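Local coordinates for aerobactin synthase IucC (Klebsiella pneumoniae, PDB 6CN7), which probably catalyses the ATP-dependent joining of a second N-acetyl-N-hydroxylysine to the citryl intermediate, the step that completes the siderophore aerobactin, at residues L255-S259 / L260-T264; S366-L369 / M370-M374; W225-Q228 / Q229-L233; T484-F487 / V488-R492; L399-L402 / F403-V407. The protein carries 5 engineered substitutions. One frame throughout, in Å; residues are numbered along the deposited sequence.

Interaction 1: L255-S259 / L260-T264; sequences LAQQS and LRTLT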
# COMPACT_ATOMS: atom_id res chain seq x y z
N LEU A 255 -18.40 -3.71 8.41
CA LEU A 255 -18.46 -4.81 7.45
C LEU A 255 -18.79 -4.23 6.09
O LEU A 255 -19.70 -3.40 5.97
CB LEU A 255 -19.51 -5.84 7.88
CG LEU A 255 -19.80 -7.01 6.95
CD1 LEU A 255 -18.63 -7.97 6.91
CD2 LEU A 255 -21.07 -7.71 7.40
N ALA A 256 -18.06 -4.66 5.06
CA ALA A 256 -18.24 -4.11 3.73
C ALA A 256 -19.47 -4.70 3.05
O ALA A 256 -19.77 -5.89 3.20
CB ALA A 256 -17.00 -4.38 2.87
N GLN A 257 -20.17 -3.86 2.29
CA GLN A 257 -21.27 -4.30 1.45
C GLN A 257 -20.75 -4.60 0.05
O GLN A 257 -19.55 -4.47 -0.25
CB GLN A 257 -22.36 -3.23 1.40
CG GLN A 257 -22.95 -2.86 2.75
CD GLN A 257 -24.01 -1.78 2.64
OE1 GLN A 257 -24.40 -1.38 1.55
NE2 GLN A 257 -24.47 -1.28 3.79
N GLN A 258 -21.66 -5.02 -0.84
CA GLN A 258 -21.27 -5.27 -2.22
C GLN A 258 -20.66 -4.03 -2.87
O GLN A 258 -19.76 -4.15 -3.70
CB GLN A 258 -22.49 -5.75 -3.02
CG GLN A 258 -22.94 -7.16 -2.68
CD GLN A 258 -21.96 -8.23 -3.13
OE1 GLN A 258 -21.60 -9.11 -2.37
NE2 GLN A 258 -21.54 -8.15 -4.39
N SER A 259 -21.15 -2.84 -2.51
CA SER A 259 -20.61 -1.61 -3.07
C SER A 259 -19.22 -1.29 -2.55
O SER A 259 -18.57 -0.39 -3.09
CB SER A 259 -21.55 -0.44 -2.76
OG SER A 259 -21.58 -0.16 -1.37
N LEU A 260 -18.76 -1.97 -1.50
CA LEU A 260 -17.38 -1.88 -1.02
C LEU A 260 -17.10 -0.57 -0.29
O LEU A 260 -16.41 -0.57 0.74
CB LEU A 260 -16.41 -2.05 -2.19
CG LEU A 260 -14.93 -2.25 -1.84
CD1 LEU A 260 -14.73 -3.47 -0.95
CD2 LEU A 260 -14.11 -2.38 -3.11
N ARG A 261 -17.61 0.55 -0.80
CA ARG A 261 -17.43 1.83 -0.13
C ARG A 261 -18.43 2.06 1.00
O ARG A 261 -18.14 2.84 1.91
CB ARG A 261 -17.54 2.98 -1.13
CG ARG A 261 -16.34 3.14 -2.06
CD ARG A 261 -16.54 4.33 -2.98
NE ARG A 261 -16.71 5.57 -2.23
CZ ARG A 261 -17.20 6.70 -2.73
NH1 ARG A 261 -17.60 6.76 -3.99
NH2 ARG A 261 -17.31 7.77 -1.95
N THR A 262 -19.58 1.40 0.95
CA THR A 262 -20.60 1.54 1.98
C THR A 262 -20.48 0.39 2.97
O THR A 262 -20.46 -0.78 2.56
CB THR A 262 -22.00 1.58 1.37
OG1 THR A 262 -22.06 2.61 0.38
CG2 THR A 262 -23.05 1.84 2.44
N LEU A 263 -20.41 0.71 4.26
CA LEU A 263 -20.14 -0.26 5.30
C LEU A 263 -21.33 -0.38 6.25
O LEU A 263 -22.03 0.60 6.52
CB LEU A 263 -18.89 0.11 6.10
CG LEU A 263 -17.67 0.57 5.30
CD1 LEU A 263 -16.57 1.02 6.26
CD2 LEU A 263 -17.17 -0.54 4.39
N THR A 264 -21.54 -1.59 6.75
CA THR A 264 -22.55 -1.86 7.76
C THR A 264 -21.88 -2.07 9.11
O THR A 264 -20.82 -2.69 9.20
CB THR A 264 -23.37 -3.11 7.39
OG1 THR A 264 -24.03 -2.89 6.13
CG2 THR A 264 -24.42 -3.40 8.46
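Leu-255 and Thr-264 exchange two backbone hydrogen bonds, Leu-255 N to Thr-264 O and Thr-264 N to Leu-255 O, each 2.7 Å long. They form a hydrogen-bonded antiparallel pair, and the neighbouring Ala-256 and Leu-263 a non-hydrogen-bonded one. A further backbone bond, from Gln-257 N to Thr-262 O at 3.1 Å, continues the pairing toward the bend. There Leu-260 N closes a type I turn on Gln-257 O at 2.9 Å.

The whole is a beta hairpin of strands 252-256 and 262-265, part of a large antiparallel sheet in the IucA/IucC family region; strand 272-275 pairs with the far side of 262-265.

Among the side-chain bonds, Gln-257 supplies the main one: its NE2 gives a hydrogen to Thr-264 OG1 at 2.9 Å, the hydroxyl lying 17° off the amide plane. With CG anti to the carbonyl carbon (chi1 -58°) and the chain extended beyond it, the glutamine runs back over Thr-262 O and crosses Thr-264 at about a right angle. NE2 also has a weak bond to Asp-273. Ser-259 OG, lying between its own N and carbonyl carbon (chi1 67°), faces Thr-262 and takes weak bonds from that residue's N and OG1.

Apolar contact is slight within the hairpin. Leu-263 CD2 lies 4.1 Å from Ala-256 CB, on the sheet face away from Leu-255 and Thr-264, and Leu-263 also meets Phe-166 and Leu-168 of strand 165-174.

Interaction 2: S366-L369 / M370-M374; sequences SPIL and MATLM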
# COMPACT_ATOMS: atom_id res chain seq x y z
N SER A 366 -37.07 -8.98 6.62
CA SER A 366 -35.64 -9.15 6.42
C SER A 366 -35.22 -8.59 5.07
O SER A 366 -35.91 -8.82 4.06
CB SER A 366 -35.23 -10.62 6.51
OG SER A 366 -33.82 -10.75 6.32
N PRO A 367 -34.10 -7.88 4.99
CA PRO A 367 -33.63 -7.35 3.71
C PRO A 367 -32.77 -8.34 2.95
O PRO A 367 -31.98 -9.09 3.52
CB PRO A 367 -32.82 -6.12 4.13
CG PRO A 367 -32.22 -6.54 5.43
CD PRO A 367 -33.24 -7.43 6.10
N ILE A 368 -32.93 -8.33 1.62
CA ILE A 368 -32.02 -9.02 0.72
C ILE A 368 -31.79 -8.13 -0.49
O ILE A 368 -32.65 -7.32 -0.86
CB ILE A 368 -32.56 -10.40 0.27
CG1 ILE A 368 -33.82 -10.25 -0.60
CG2 ILE A 368 -32.84 -11.28 1.48
CD1 ILE A 368 -34.25 -11.53 -1.28
N LEU A 369 -30.62 -8.27 -1.10
CA LEU A 369 -30.40 -7.68 -2.41
C LEU A 369 -31.12 -8.52 -3.46
O LEU A 369 -31.17 -9.75 -3.35
CB LEU A 369 -28.91 -7.60 -2.72
CG LEU A 369 -28.07 -6.73 -1.78
CD1 LEU A 369 -26.62 -6.72 -2.23
CD2 LEU A 369 -28.61 -5.31 -1.71
N MET A 370 -31.68 -7.84 -4.46
CA MET A 370 -32.39 -8.57 -5.50
C MET A 370 -31.46 -9.52 -6.24
O MET A 370 -31.91 -10.55 -6.77
CB MET A 370 -33.04 -7.60 -6.48
CG MET A 370 -33.95 -8.28 -7.48
SD MET A 370 -35.08 -7.15 -8.30
CE MET A 370 -35.83 -8.26 -9.49
N ALA A 371 -30.17 -9.20 -6.28
CA ALA A 371 -29.19 -10.13 -6.85
C ALA A 371 -29.24 -11.49 -6.17
O ALA A 371 -28.79 -12.48 -6.77
CB ALA A 371 -27.78 -9.54 -6.74
N THR A 372 -29.76 -11.57 -4.95
CA THR A 372 -29.93 -12.85 -4.28
C THR A 372 -30.73 -13.83 -5.14
O THR A 372 -30.48 -15.04 -5.10
CB THR A 372 -30.62 -12.65 -2.93
OG1 THR A 372 -29.87 -11.71 -2.15
CG2 THR A 372 -30.72 -13.96 -2.16
N LEU A 373 -31.68 -13.32 -5.92
CA LEU A 373 -32.53 -14.17 -6.75
C LEU A 373 -31.79 -14.75 -7.96
O LEU A 373 -32.40 -15.51 -8.71
CB LEU A 373 -33.75 -13.38 -7.22
CG LEU A 373 -34.55 -12.69 -6.11
CD1 LEU A 373 -35.73 -11.94 -6.70
CD2 LEU A 373 -35.02 -13.69 -5.06
N MET A 374 -30.53 -14.39 -8.16
CA MET A 374 -29.70 -15.00 -9.20
C MET A 374 -28.86 -16.16 -8.68
O MET A 374 -28.11 -16.75 -9.46
CB MET A 374 -28.77 -13.96 -9.81
CG MET A 374 -29.43 -12.67 -10.23
SD MET A 374 -28.18 -11.46 -10.72
CE MET A 374 -29.23 -10.05 -10.98
O HOH W 1 -28.72 -10.30 0.16
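Thr-372 grips Leu-369 O twice, through its backbone N at 2.8 Å and its hydroxyl OG1 at 2.6 Å. The two donors come from different directions: OG1 lies in the carbonyl plane on a lone pair, while N stands 51° above that plane. The threonine rotamer makes this possible, since OG1 sits beside its own backbone N (chi1 -55°) and both groups can turn to the same oxygen. A water links the two residues again, accepting from Leu-369 N and donating to Thr-372 OG1 at 2.9 Å. Strand 366-369 thus passes directly into the 3-10 turn 370-374.

Ile-368 carries CG1 between its backbone N and carbonyl carbon (chi1 66°), which sends CD1 over the turn to 4.1 Å from Thr-372 CB; the two side chains cross at about a right angle. The same CD1 makes a looser contact with Leu-373 CD2 at 4.4 Å. Met-370 takes an extended chain that leads away from the strand.

The strand is an edge of a four-stranded mixed sheet and pairs with 428-433. Tyr-387 of helix 383-391 covers Ile-368, Thr-372 and Leu-373, helix 128-133 meets Leu-369 and Thr-372, and helix 475-499 receives Met-370 and Met-374.

Interaction 3: W225-Q228 / Q229-L233; sequences WQWQ and QKISL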
# COMPACT_ATOMS: atom_id res chain seq x y z
N TRP A 225 -8.01 1.20 4.58
CA TRP A 225 -7.27 1.08 3.33
C TRP A 225 -6.97 2.45 2.74
O TRP A 225 -5.85 2.71 2.28
CB TRP A 225 -8.06 0.24 2.32
CG TRP A 225 -7.27 -0.07 1.08
CD1 TRP A 225 -6.52 -1.19 0.84
CD2 TRP A 225 -7.14 0.75 -0.08
NE1 TRP A 225 -5.93 -1.11 -0.39
CE2 TRP A 225 -6.29 0.07 -0.98
CE3 TRP A 225 -7.65 2.00 -0.45
CZ2 TRP A 225 -5.95 0.59 -2.23
CZ3 TRP A 225 -7.31 2.52 -1.68
CH2 TRP A 225 -6.47 1.81 -2.56
N GLN A 226 -7.96 3.35 2.75
CA GLN A 226 -7.74 4.71 2.26
C GLN A 226 -6.64 5.40 3.04
O GLN A 226 -5.77 6.06 2.46
CB GLN A 226 -9.05 5.50 2.34
CG GLN A 226 -8.99 6.89 1.72
CD GLN A 226 -9.03 6.86 0.20
OE1 GLN A 226 -8.94 5.79 -0.41
NE2 GLN A 226 -9.17 8.03 -0.41
N TRP A 227 -6.65 5.27 4.37
CA TRP A 227 -5.58 5.86 5.18
C TRP A 227 -4.24 5.20 4.89
O TRP A 227 -3.22 5.88 4.74
CB TRP A 227 -5.91 5.74 6.66
CG TRP A 227 -4.72 6.04 7.53
CD1 TRP A 227 -3.97 5.14 8.23
CD2 TRP A 227 -4.14 7.32 7.77
NE1 TRP A 227 -2.96 5.79 8.90
CE2 TRP A 227 -3.04 7.13 8.63
CE3 TRP A 227 -4.45 8.62 7.35
CZ2 TRP A 227 -2.25 8.18 9.08
CZ3 TRP A 227 -3.66 9.66 7.79
CH2 TRP A 227 -2.57 9.44 8.65
N GLN A 228 -4.24 3.87 4.82
CA GLN A 228 -3.00 3.12 4.65
C GLN A 228 -2.32 3.46 3.33
O GLN A 228 -1.12 3.75 3.29
CB GLN A 228 -3.31 1.63 4.74
CG GLN A 228 -2.12 0.69 4.74
CD GLN A 228 -2.55 -0.76 4.78
OE1 GLN A 228 -2.19 -1.55 3.90
NE2 GLN A 228 -3.32 -1.12 5.80
N GLN A 229 -3.08 3.45 2.23
CA GLN A 229 -2.50 3.54 0.90
C GLN A 229 -2.47 4.94 0.32
O GLN A 229 -1.59 5.24 -0.49
CB GLN A 229 -3.27 2.63 -0.07
CG GLN A 229 -3.25 1.16 0.32
CD GLN A 229 -1.85 0.62 0.45
OE1 GLN A 229 -0.98 0.89 -0.38
NE2 GLN A 229 -1.61 -0.14 1.51
N LYS A 230 -3.41 5.81 0.70
CA LYS A 230 -3.57 7.10 0.02
C LYS A 230 -3.31 8.28 0.94
O LYS A 230 -2.43 9.09 0.66
CB LYS A 230 -4.97 7.18 -0.60
CG LYS A 230 -5.23 6.14 -1.68
CD LYS A 230 -4.28 6.29 -2.86
CE LYS A 230 -4.63 5.34 -3.99
NZ LYS A 230 -3.68 5.42 -5.13
N ILE A 231 -4.06 8.41 2.03
CA ILE A 231 -4.03 9.65 2.80
C ILE A 231 -2.74 9.78 3.59
O ILE A 231 -2.13 10.85 3.63
CB ILE A 231 -5.28 9.73 3.70
CG1 ILE A 231 -6.53 9.80 2.83
CG2 ILE A 231 -5.21 10.95 4.62
CD1 ILE A 231 -7.80 9.47 3.55
N SER A 232 -2.29 8.69 4.22
CA SER A 232 -1.05 8.75 4.98
C SER A 232 0.14 9.14 4.11
O SER A 232 1.16 9.58 4.65
CB SER A 232 -0.77 7.40 5.65
OG SER A 232 -0.46 6.41 4.68
N LEU A 233 0.02 8.99 2.80
CA LEU A 233 1.09 9.33 1.86
C LEU A 233 0.78 10.59 1.05
O LEU A 233 1.57 11.53 1.05
CB LEU A 233 1.33 8.15 0.92
CG LEU A 233 2.38 8.33 -0.18
CD1 LEU A 233 3.75 8.61 0.42
CD2 LEU A 233 2.42 7.11 -1.08
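Trp-225 and Trp-227 each offer an indole face to a residue four or five positions further along helix 224-234. Over one face of Trp-225 lies the aliphatic part of Gln-229, whose CG is 3.7 Å from the centroid of the five-membered ring, a CH-pi contact offset toward the rim; Gln-226 OE1 lies in plane at that ring's edge. On Trp-227, Ser-232 CB stands over the centre of the six-membered ring, 3.8 Å from its centroid and 12° off the normal. Ile-231 CG2 meets the same indole obliquely, 3.7 Å from Trp-227 CE3. Beyond the helix, the ring of His-169 stacks on Trp-227, and that of Trp-150 meets Trp-225.

The backbone opens to a wider, pi-type turn at 229-231. Gln-226 O accepts from both Lys-230 N, at 3.0 Å, and Ile-231 N, at 2.9 Å, the second bond being the straighter (166°). Trp-227 O is likewise gripped twice, by Ser-232 N at 3.0 Å and by Ser-232 OG at 2.8 Å. The serine hydroxyl reaches back because it lies between its own N and carbonyl carbon (chi1 69°).

Helix 224-234 borders a second copy of the protein. Trp-227 NE1 bonds Glu-153 of the second subunit, and Gln-229 OE1 bonds Gln-229 NE2 of that subunit; within the chain, Gln-226 NE2 bonds Thr-279 and Met-348. The same residues thus serve twice: carbon atoms of Gln-229 and Ser-232 each cover an indole face, while the Trp-227 N-H and the Gln-229 amide bond across the dimer interface.

Interaction 4: T484-F487 / V488-R492; sequences TGHF and VTVLR
His-486 and Leu-491 mark a pi-type widening of helix 475-499, in which backbone bonds reach five residues along instead of four. Leu-491 N donates to His-486 O at 3.1 Å and Arg-492 N to Phe-487 O at 2.9 Å. Val-490 N makes a weak bond to His-486 O as well. One side-chain hydroxyl joins in: Thr-489 OG1, lying beside its own backbone N (chi1 -51°), turns back to Thr-484 O at a very short 2.5 Å, so the exact length is doubtful.

Apolar contacts gather round Leu-491, whose two methyl groups divide between the rings. CD1 lies 3.4 Å from His-486 NE2, approaching that imidazole obliquely, and CD2 is 3.7 Å from Phe-487 CD1, where the leucine and phenylalanine lie side by side and point the same way. Val-490 CB sits over one face of the histidine, and Phe-487 CE1 is in plane at its edge.

Outside partners fix the polar ends. His-486 ND1 bonds Ala-423 O, which would hold the imidazole in its rotation, while helix 505-521 packs on Phe-487 and Leu-491. Arg-492 forms a salt bridge with Glu-22 and a cation-pi contact with Trp-59. Its chain bends at chi3 (65°) to bring NE back over the preceding turn, where NE donates to Val-488 O at 2.8 Å in the carbonyl plane.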
# COMPACT_ATOMS: atom_id res chain seq x y z
N THR A 484 -31.85 -2.02 -20.22
CA THR A 484 -30.52 -2.58 -20.04
C THR A 484 -30.17 -2.71 -18.56
O THR A 484 -29.57 -3.70 -18.14
CB THR A 484 -29.49 -1.70 -20.76
OG1 THR A 484 -29.86 -1.54 -22.13
CG2 THR A 484 -28.10 -2.33 -20.69
N GLY A 485 -30.56 -1.72 -17.76
CA GLY A 485 -30.12 -1.69 -16.37
C GLY A 485 -30.79 -2.73 -15.50
O GLY A 485 -30.15 -3.35 -14.65
N HIS A 486 -32.10 -2.94 -15.69
CA HIS A 486 -32.84 -3.89 -14.87
C HIS A 486 -33.20 -5.17 -15.62
O HIS A 486 -32.98 -6.27 -15.11
CB HIS A 486 -34.12 -3.25 -14.31
CG HIS A 486 -34.81 -4.09 -13.29
ND1 HIS A 486 -34.29 -4.31 -12.03
CD2 HIS A 486 -35.97 -4.79 -13.34
CE1 HIS A 486 -35.10 -5.10 -11.34
NE2 HIS A 486 -36.12 -5.41 -12.12
N PHE A 487 -33.76 -5.06 -16.83
CA PHE A 487 -34.19 -6.26 -17.53
C PHE A 487 -33.00 -7.08 -18.01
O PHE A 487 -32.90 -8.28 -17.75
CB PHE A 487 -35.10 -5.90 -18.71
CG PHE A 487 -36.38 -5.21 -18.31
CD1 PHE A 487 -36.75 -5.08 -16.98
CD2 PHE A 487 -37.23 -4.69 -19.28
CE1 PHE A 487 -37.93 -4.45 -16.63
CE2 PHE A 487 -38.41 -4.06 -18.93
CZ PHE A 487 -38.76 -3.94 -17.61
N VAL A 488 -32.06 -6.43 -18.72
CA VAL A 488 -30.94 -7.16 -19.30
C VAL A 488 -29.92 -7.55 -18.24
O VAL A 488 -29.25 -8.58 -18.37
CB VAL A 488 -30.29 -6.34 -20.42
CG1 VAL A 488 -29.09 -7.07 -21.01
CG2 VAL A 488 -31.30 -6.02 -21.51
N THR A 489 -29.77 -6.74 -17.19
CA THR A 489 -28.72 -6.95 -16.21
C THR A 489 -29.21 -7.65 -14.94
O THR A 489 -28.38 -8.02 -14.10
CB THR A 489 -28.07 -5.61 -15.84
OG1 THR A 489 -27.69 -4.92 -17.04
CG2 THR A 489 -26.82 -5.81 -14.98
N VAL A 490 -30.52 -7.87 -14.79
CA VAL A 490 -31.04 -8.57 -13.62
C VAL A 490 -31.96 -9.70 -14.06
O VAL A 490 -31.67 -10.88 -13.80
CB VAL A 490 -31.78 -7.60 -12.67
CG1 VAL A 490 -32.29 -8.35 -11.44
CG2 VAL A 490 -30.86 -6.46 -12.27
N LEU A 491 -33.08 -9.36 -14.70
CA LEU A 491 -34.07 -10.37 -15.06
C LEU A 491 -33.48 -11.42 -15.99
O LEU A 491 -33.87 -12.59 -15.93
CB LEU A 491 -35.28 -9.71 -15.71
CG LEU A 491 -36.37 -9.23 -14.75
CD1 LEU A 491 -35.79 -8.42 -13.59
CD2 LEU A 491 -37.40 -8.41 -15.51
N ARG A 492 -32.54 -11.03 -16.86
CA ARG A 492 -31.89 -12.00 -17.73
C ARG A 492 -31.29 -13.16 -16.94
O ARG A 492 -31.26 -14.30 -17.42
CB ARG A 492 -30.80 -11.32 -18.56
CG ARG A 492 -29.91 -12.27 -19.35
CD ARG A 492 -29.19 -11.56 -20.50
NE ARG A 492 -28.23 -10.54 -20.05
CZ ARG A 492 -26.92 -10.72 -19.96
NH1 ARG A 492 -26.36 -11.87 -20.30
NH2 ARG A 492 -26.14 -9.72 -19.54

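Interaction 5: L399-L402 / F403-V407; sequences LTQL and FRVVV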
# COMPACT_ATOMS: atom_id res chain seq x y z
N LEU A 399 -44.04 -14.30 -8.68
CA LEU A 399 -43.39 -13.41 -9.64
C LEU A 399 -44.20 -12.13 -9.85
O LEU A 399 -43.63 -11.04 -9.92
CB LEU A 399 -43.18 -14.13 -10.97
CG LEU A 399 -41.90 -14.96 -11.10
CD1 LEU A 399 -41.87 -16.10 -10.10
CD2 LEU A 399 -41.77 -15.51 -12.51
N THR A 400 -45.52 -12.26 -9.98
CA THR A 400 -46.35 -11.07 -10.16
C THR A 400 -46.16 -10.10 -9.01
O THR A 400 -46.03 -8.89 -9.22
CB THR A 400 -47.83 -11.48 -10.28
OG1 THR A 400 -48.01 -12.27 -11.45
CG2 THR A 400 -48.73 -10.25 -10.35
N GLN A 401 -46.13 -10.61 -7.78
CA GLN A 401 -45.87 -9.75 -6.62
C GLN A 401 -44.51 -9.06 -6.75
O GLN A 401 -44.39 -7.86 -6.48
CB GLN A 401 -45.94 -10.58 -5.34
CG GLN A 401 -45.75 -9.78 -4.06
CD GLN A 401 -46.89 -8.82 -3.80
OE1 GLN A 401 -47.92 -8.86 -4.47
NE2 GLN A 401 -46.71 -7.94 -2.82
N LEU A 402 -43.48 -9.81 -7.15
CA LEU A 402 -42.16 -9.21 -7.32
C LEU A 402 -42.19 -8.09 -8.34
O LEU A 402 -41.56 -7.04 -8.14
CB LEU A 402 -41.15 -10.29 -7.75
CG LEU A 402 -39.73 -9.82 -8.06
CD1 LEU A 402 -39.04 -9.30 -6.80
CD2 LEU A 402 -38.93 -10.94 -8.69
N PHE A 403 -42.90 -8.28 -9.45
CA PHE A 403 -42.92 -7.27 -10.51
C PHE A 403 -43.68 -6.02 -10.07
O PHE A 403 -43.29 -4.90 -10.42
CB PHE A 403 -43.54 -7.86 -11.78
CG PHE A 403 -42.74 -8.99 -12.38
CD1 PHE A 403 -41.37 -9.05 -12.23
CD2 PHE A 403 -43.38 -9.99 -13.09
CE1 PHE A 403 -40.64 -10.09 -12.79
CE2 PHE A 403 -42.66 -11.03 -13.65
CZ PHE A 403 -41.29 -11.08 -13.50
N ARG A 404 -44.76 -6.20 -9.31
CA ARG A 404 -45.50 -5.04 -8.81
C ARG A 404 -44.69 -4.28 -7.77
O ARG A 404 -44.86 -3.06 -7.62
CB ARG A 404 -46.84 -5.48 -8.22
CG ARG A 404 -47.74 -6.24 -9.19
CD ARG A 404 -48.90 -6.88 -8.46
NE ARG A 404 -49.83 -5.89 -7.95
CZ ARG A 404 -50.71 -6.10 -6.97
NH1 ARG A 404 -50.78 -7.28 -6.37
NH2 ARG A 404 -51.51 -5.11 -6.59
N VAL A 405 -43.81 -4.97 -7.04
CA VAL A 405 -43.03 -4.33 -5.99
C VAL A 405 -41.85 -3.55 -6.57
O VAL A 405 -41.47 -2.49 -6.06
CB VAL A 405 -42.56 -5.39 -4.98
CG1 VAL A 405 -41.44 -4.86 -4.09
CG2 VAL A 405 -43.74 -5.85 -4.13
N VAL A 406 -41.24 -4.06 -7.64
CA VAL A 406 -39.97 -3.54 -8.15
C VAL A 406 -40.17 -2.67 -9.39
O VAL A 406 -39.74 -1.52 -9.42
CB VAL A 406 -39.00 -4.71 -8.45
CG1 VAL A 406 -37.70 -4.19 -9.05
CG2 VAL A 406 -38.72 -5.51 -7.19
N VAL A 407 -40.83 -3.20 -10.41
CA VAL A 407 -40.80 -2.56 -11.72
C VAL A 407 -41.81 -1.42 -11.79
O VAL A 407 -41.51 -0.35 -12.34
CB VAL A 407 -41.05 -3.60 -12.83
CG1 VAL A 407 -40.99 -2.96 -14.20
CG2 VAL A 407 -40.03 -4.73 -12.72
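Leu-402 O takes a hydrogen bond from Val-406 N at 3.0 Å and a weak one from Val-405 N. The other carbonyls of this turn keep the regular four-residue pattern of an alpha helix: Phe-403 N to Leu-399 O at 2.9 Å, Arg-404 N to Thr-400 O and Val-405 N to Gln-401 O.

Leu-399 O does a second thing. Besides accepting from Phe-403 N, it stands 3.3 Å above the plane of the Phe-403 ring, offset toward the rim, with Phe-403 CG and CD2 its nearest ring atoms. The ring reaches this place with CG anti to the carbonyl carbon (chi1 -64°), which folds it back along the preceding turn; there Phe-403 CE2 also meets Leu-399 CB at 4.1 Å.

On another side of the helix Leu-402 and Val-406 lie side by side, pointing the same way, and touch through Leu-402 CD1 and Val-406 CG2 at 3.8 Å. Toward the surface, Thr-400 CG2 packs on Arg-404 CD at 3.9 Å. The amide of Gln-401 and the guanidinium of Arg-404 stand almost perpendicular, 89° between their planes, with Gln-401 OE1 3.8 Å from Arg-404 NH1, while Gln-401 NE2 rests 3.9 Å from Val-405 CG2. Thr-400 OG1 bonds back to Glu-396 O.

These faces of helix 395-417 look onto different neighbours. Helix 505-521 covers Leu-399, Thr-400 and Phe-403, with Phe-508 edge-to-face to the Phe-403 ring; Leu-430 of strand 428-433 meets Leu-402 and Val-406, and His-486 of helix 475-499 lies against Val-406.

Interactions 2, 4 and 5 meet in one region of the interior, where the turn 370-374 touches helices 395-417 and 475-499; their centres lie about 13 to 15 Å apart. Met-370 joins all three, with its SD 3.7 Å from His-486 CE1 and 4.0 Å from Val-406 CG1. Interactions 4 and 5 also meet directly, His-486 CE1 lying 3.6 Å from Val-406 CG1. Interaction 1 reaches this group through interaction 2, where Gln-258 CG packs 3.7 Å from Leu-369 CD1. Interaction 3 stands apart at the dimer interface, its centre about 18 Å from that of interaction 1 and about 43 Å from that of interaction 5.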